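Local coordinates for synaptonemal complex protein 2 (Mus musculus, PDB 5IWZ) that forms a major part of the axial and lateral elements of synaptonemal complexes in meiotic prophase and is needed for SYCP3 insertion, chromosome synapsis and fertility, at residues A[222-227]-A[258-263]; A[249-254]-A[265-270]. One frame throughout, in Å; residues are numbered along the deposited sequence.

Overall arrangement
Following the chain from its N terminus, segment 222-227 comes first, on helix 216-229, then 249-254 on helix 246-253, and last 258-263 and 265-270, both on helix 260-274 or leading into it. Interaction 1 closes a loop of 30 intervening residues, mostly helical; interaction 2 closes a short one of 10. The loops cross rather than nest: 249-254 lies between the partners of interaction 1, but its own partner 265-270 lies beyond 258-263, so the segments alternate. Helix 260-274 is thus packed against two earlier helices ahead of strand 281-285, where the helices give way to beta structure. The contacts touch where V223 CG2 lies 3.9 Å from F267 CE2.

Interaction 1. Residues A[222-227]-A[258-263]; sequences IVEALC and CEFETD
Helix-to-helix packing through one aromatic ring: F260, the first residue of helix 260-274, reaches with its ring to segment 222-227 of helix 216-229, where V223, E224 and C227 receive it. F260 CG stands anti to the backbone N (chi1 175°), which carries the ring out from the helix, and the far atom F260 CZ comes down almost on the backbone, 3.4 Å from E224 CA. The CB of E224 follows at 3.7 Å from F260 CZ. At this level the two backbones are well separated, E224 CA lying 8.2 Å from F260 CA, so the ring spans most of the distance. V223 CG1 meets F260 CZ obliquely at 3.9 Å. C227 makes a sulfur-aromatic contact of the edge type: C227 SG lies near the ring plane, 81° off its normal, and 3.8 Å from F260 CE1. The contact joins helix 216-229 to helix 260-274 at the C-terminal end of the helical part of the chain, with I255 from the preceding loop touching both V223 and F260. E224 turns its carboxylate to R228 in a salt bridge, which probably eases its approach to E261, whose OE1 is 5.2 Å from E224 OE1. Replacing F260 by an alanine would remove the ring and is likely to open a gap beside E224 and leave C227 SG and V223 CG1 without their aromatic partner.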
# COMPACT_ATOMS: atom_id res chain seq x y z
N ILE A 222 -3.36 4.65 8.89
CA ILE A 222 -4.71 4.78 9.43
C ILE A 222 -4.83 6.04 10.27
O ILE A 222 -5.79 6.80 10.12
CB ILE A 222 -5.10 3.54 10.25
CG1 ILE A 222 -5.27 2.32 9.34
CG2 ILE A 222 -6.36 3.85 11.08
CD1 ILE A 222 -5.37 1.02 10.11
N VAL A 223 -3.89 6.24 11.20
CA VAL A 223 -3.85 7.49 11.96
C VAL A 223 -3.84 8.68 11.00
O VAL A 223 -4.58 9.66 11.18
CB VAL A 223 -2.64 7.53 12.91
CG1 VAL A 223 -2.50 8.93 13.51
CG2 VAL A 223 -2.74 6.49 14.02
N GLU A 224 -2.99 8.60 9.98
CA GLU A 224 -2.89 9.68 9.01
C GLU A 224 -4.21 9.89 8.29
O GLU A 224 -4.65 11.04 8.11
CB GLU A 224 -1.79 9.41 7.99
CG GLU A 224 -1.78 10.41 6.83
CD GLU A 224 -0.73 10.11 5.76
OE1 GLU A 224 0.05 9.14 5.94
OE2 GLU A 224 -0.67 10.84 4.75
N ALA A 225 -4.86 8.81 7.87
CA ALA A 225 -6.16 8.95 7.21
C ALA A 225 -7.17 9.59 8.15
O ALA A 225 -7.90 10.52 7.76
CB ALA A 225 -6.66 7.59 6.71
N LEU A 226 -7.23 9.12 9.40
CA LEU A 226 -8.20 9.67 10.35
C LEU A 226 -7.95 11.15 10.59
O LEU A 226 -8.90 11.93 10.73
CB LEU A 226 -8.16 8.90 11.67
CG LEU A 226 -8.67 7.44 11.63
CD1 LEU A 226 -8.40 6.71 12.94
CD2 LEU A 226 -10.15 7.32 11.23
N CYS A 227 -6.68 11.57 10.62
CA CYS A 227 -6.38 12.97 10.87
C CYS A 227 -6.60 13.84 9.63
O CYS A 227 -6.92 15.03 9.77
CB CYS A 227 -4.95 13.13 11.41
SG CYS A 227 -4.72 12.42 13.09
N CYS A 258 0.38 19.91 12.80
CA CYS A 258 1.57 20.62 12.33
C CYS A 258 2.87 19.90 12.65
O CYS A 258 3.89 20.19 12.01
CB CYS A 258 1.60 22.04 12.92
SG CYS A 258 1.75 22.11 14.71
N GLU A 259 2.87 18.97 13.60
CA GLU A 259 4.01 18.09 13.84
C GLU A 259 3.61 16.63 13.68
O GLU A 259 3.99 15.76 14.48
CB GLU A 259 4.60 18.33 15.23
CG GLU A 259 4.95 19.78 15.51
CD GLU A 259 5.72 19.95 16.79
OE1 GLU A 259 6.70 20.72 16.79
OE2 GLU A 259 5.35 19.30 17.80
N PHE A 260 2.83 16.33 12.63
CA PHE A 260 2.13 15.05 12.57
C PHE A 260 3.09 13.88 12.64
O PHE A 260 2.91 12.96 13.45
CB PHE A 260 1.27 14.94 11.31
CG PHE A 260 0.62 13.60 11.17
CD1 PHE A 260 -0.57 13.33 11.82
CD2 PHE A 260 1.25 12.59 10.45
CE1 PHE A 260 -1.14 12.09 11.73
CE2 PHE A 260 0.68 11.35 10.36
CZ PHE A 260 -0.52 11.09 11.00
N GLU A 261 4.13 13.88 11.78
CA GLU A 261 4.99 12.71 11.61
C GLU A 261 5.64 12.29 12.92
O GLU A 261 5.71 11.09 13.23
CB GLU A 261 6.05 13.00 10.55
CG GLU A 261 5.51 13.25 9.16
CD GLU A 261 4.90 12.00 8.52
OE1 GLU A 261 3.66 11.93 8.42
OE2 GLU A 261 5.67 11.09 8.14
N THR A 262 6.14 13.25 13.70
CA THR A 262 6.79 12.89 14.96
C THR A 262 5.77 12.67 16.07
O THR A 262 5.96 11.79 16.92
CB THR A 262 7.81 13.96 15.37
OG1 THR A 262 7.20 15.26 15.33
CG2 THR A 262 9.03 13.92 14.45
N ASP A 263 4.67 13.43 16.09
CA ASP A 263 3.65 13.17 17.10
C ASP A 263 3.00 11.81 16.88
O ASP A 263 2.62 11.13 17.84
CB ASP A 263 2.58 14.27 17.13
CG ASP A 263 3.07 15.57 17.78
OD1 ASP A 263 3.99 15.55 18.63
OD2 ASP A 263 2.49 16.63 17.46

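Interaction 2. Residues A[249-254]-A[265-270]; sequences ANAFKE and RIFLNL
F267 and L270 are the residues of 265-270 that reach A251 and F252; R265, which starts the segment, turns elsewhere. R265 NH1 donates to N269 OD1 at 3.2 Å, the acceptor lying in the guanidinium plane, while NH2 forms a salt bridge with D310 and the group makes a cation-pi contact with Y216. F267 then carries most of the contact. With chi1 at 165°, F267 swings its ring away from its own N and lays it alongside the backbone of 249-254: F267 CE1 comes 3.4 Å from F252 N, and F267 CD1 sits 3.7 Å from A251 CB. The F252 ring presents an edge to one face of F267 in a T-shaped stack, centroids 5.4 Å apart and planes at 65°, with F252 CD1 the nearest ring atom at 3.5 Å from F267 CZ. The short helical segments run antiparallel (173°), as in a helical hairpin, with axes 9.4 Å apart. Small A251 permits the closest backbone approach, its CA lying 5.8 Å from that of F267. F252 also meets the F243 ring and R235 and A239 of helix 232-242. L268 packs on Y216, Q219 and V220 of helix 216-229. One turn beyond F267, L270 lays its CD1 beside A251 CB at the exposed margin of the contact.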
# COMPACT_ATOMS: atom_id res chain seq x y z
N ALA A 249 -7.19 7.18 24.31
CA ALA A 249 -7.96 8.33 23.85
C ALA A 249 -7.26 9.65 24.17
O ALA A 249 -7.24 10.56 23.33
CB ALA A 249 -9.36 8.31 24.46
N ASN A 250 -6.67 9.76 25.38
CA ASN A 250 -5.92 10.96 25.76
C ASN A 250 -4.73 11.20 24.83
O ASN A 250 -4.51 12.32 24.36
CB ASN A 250 -5.41 10.85 27.21
CG ASN A 250 -6.53 10.86 28.25
OD1 ASN A 250 -7.68 11.16 27.94
ND2 ASN A 250 -6.17 10.53 29.49
N ALA A 251 -3.92 10.16 24.58
CA ALA A 251 -2.77 10.34 23.69
C ALA A 251 -3.21 10.74 22.28
O ALA A 251 -2.57 11.60 21.65
CB ALA A 251 -1.94 9.06 23.64
N PHE A 252 -4.29 10.14 21.78
CA PHE A 252 -4.74 10.44 20.42
C PHE A 252 -5.07 11.92 20.26
O PHE A 252 -4.65 12.56 19.28
CB PHE A 252 -5.95 9.58 20.06
CG PHE A 252 -6.38 9.71 18.63
CD1 PHE A 252 -5.65 9.09 17.61
CD2 PHE A 252 -7.52 10.43 18.29
CE1 PHE A 252 -6.04 9.21 16.29
CE2 PHE A 252 -7.92 10.54 16.97
CZ PHE A 252 -7.18 9.93 15.97
N LYS A 253 -5.82 12.47 21.22
CA LYS A 253 -6.22 13.87 21.21
C LYS A 253 -5.04 14.85 21.19
O LYS A 253 -5.24 16.03 20.89
CB LYS A 253 -7.10 14.17 22.43
CG LYS A 253 -6.28 14.65 23.64
CD LYS A 253 -6.95 14.39 24.98
CE LYS A 253 -6.05 14.82 26.13
NZ LYS A 253 -5.69 16.26 26.04
N GLU A 254 -3.83 14.40 21.53
CA GLU A 254 -2.67 15.29 21.55
C GLU A 254 -1.94 15.37 20.21
O GLU A 254 -1.03 16.20 20.07
CB GLU A 254 -1.68 14.86 22.64
CG GLU A 254 -2.24 14.91 24.04
CD GLU A 254 -2.53 16.32 24.49
OE1 GLU A 254 -3.40 16.51 25.36
OE2 GLU A 254 -1.91 17.28 23.98
N ARG A 265 4.49 9.06 15.71
CA ARG A 265 5.42 8.13 16.36
C ARG A 265 5.21 8.12 17.88
O ARG A 265 5.14 7.05 18.51
CB ARG A 265 6.87 8.50 16.00
CG ARG A 265 7.96 7.82 16.87
CD ARG A 265 7.92 6.28 16.81
NE ARG A 265 8.38 5.75 15.52
CZ ARG A 265 8.44 4.46 15.21
NH1 ARG A 265 8.07 3.52 16.08
NH2 ARG A 265 8.88 4.10 14.01
N ILE A 266 5.11 9.29 18.49
CA ILE A 266 4.91 9.34 19.94
C ILE A 266 3.62 8.62 20.32
O ILE A 266 3.62 7.72 21.18
CB ILE A 266 4.94 10.80 20.43
CG1 ILE A 266 6.35 11.38 20.31
CG2 ILE A 266 4.42 10.93 21.88
CD1 ILE A 266 6.42 12.89 20.41
N PHE A 267 2.52 8.94 19.64
CA PHE A 267 1.24 8.31 19.95
C PHE A 267 1.31 6.79 19.80
O PHE A 267 0.88 6.04 20.69
CB PHE A 267 0.14 8.89 19.06
CG PHE A 267 -1.14 8.07 19.04
CD1 PHE A 267 -2.03 8.11 20.11
CD2 PHE A 267 -1.46 7.29 17.93
CE1 PHE A 267 -3.22 7.37 20.09
CE2 PHE A 267 -2.65 6.54 17.89
CZ PHE A 267 -3.54 6.58 18.96
N LEU A 268 1.86 6.31 18.68
CA LEU A 268 1.85 4.87 18.44
C LEU A 268 2.75 4.14 19.42
O LEU A 268 2.42 3.03 19.86
CB LEU A 268 2.26 4.58 17.00
CG LEU A 268 1.21 5.09 16.01
CD1 LEU A 268 1.71 4.95 14.59
CD2 LEU A 268 -0.11 4.33 16.22
N ASN A 269 3.89 4.73 19.79
CA ASN A 269 4.72 4.13 20.83
C ASN A 269 3.97 4.03 22.15
O ASN A 269 4.05 3.01 22.84
CB ASN A 269 6.04 4.92 20.99
CG ASN A 269 7.09 4.51 19.97
OD1 ASN A 269 6.80 3.79 19.03
ND2 ASN A 269 8.33 4.97 20.17
N LEU A 270 3.21 5.08 22.51
CA LEU A 270 2.35 5.00 23.69
C LEU A 270 1.31 3.89 23.57
O LEU A 270 1.14 3.08 24.49
CB LEU A 270 1.65 6.34 23.93
CG LEU A 270 2.56 7.45 24.45
CD1 LEU A 270 1.77 8.71 24.75
CD2 LEU A 270 3.30 6.95 25.67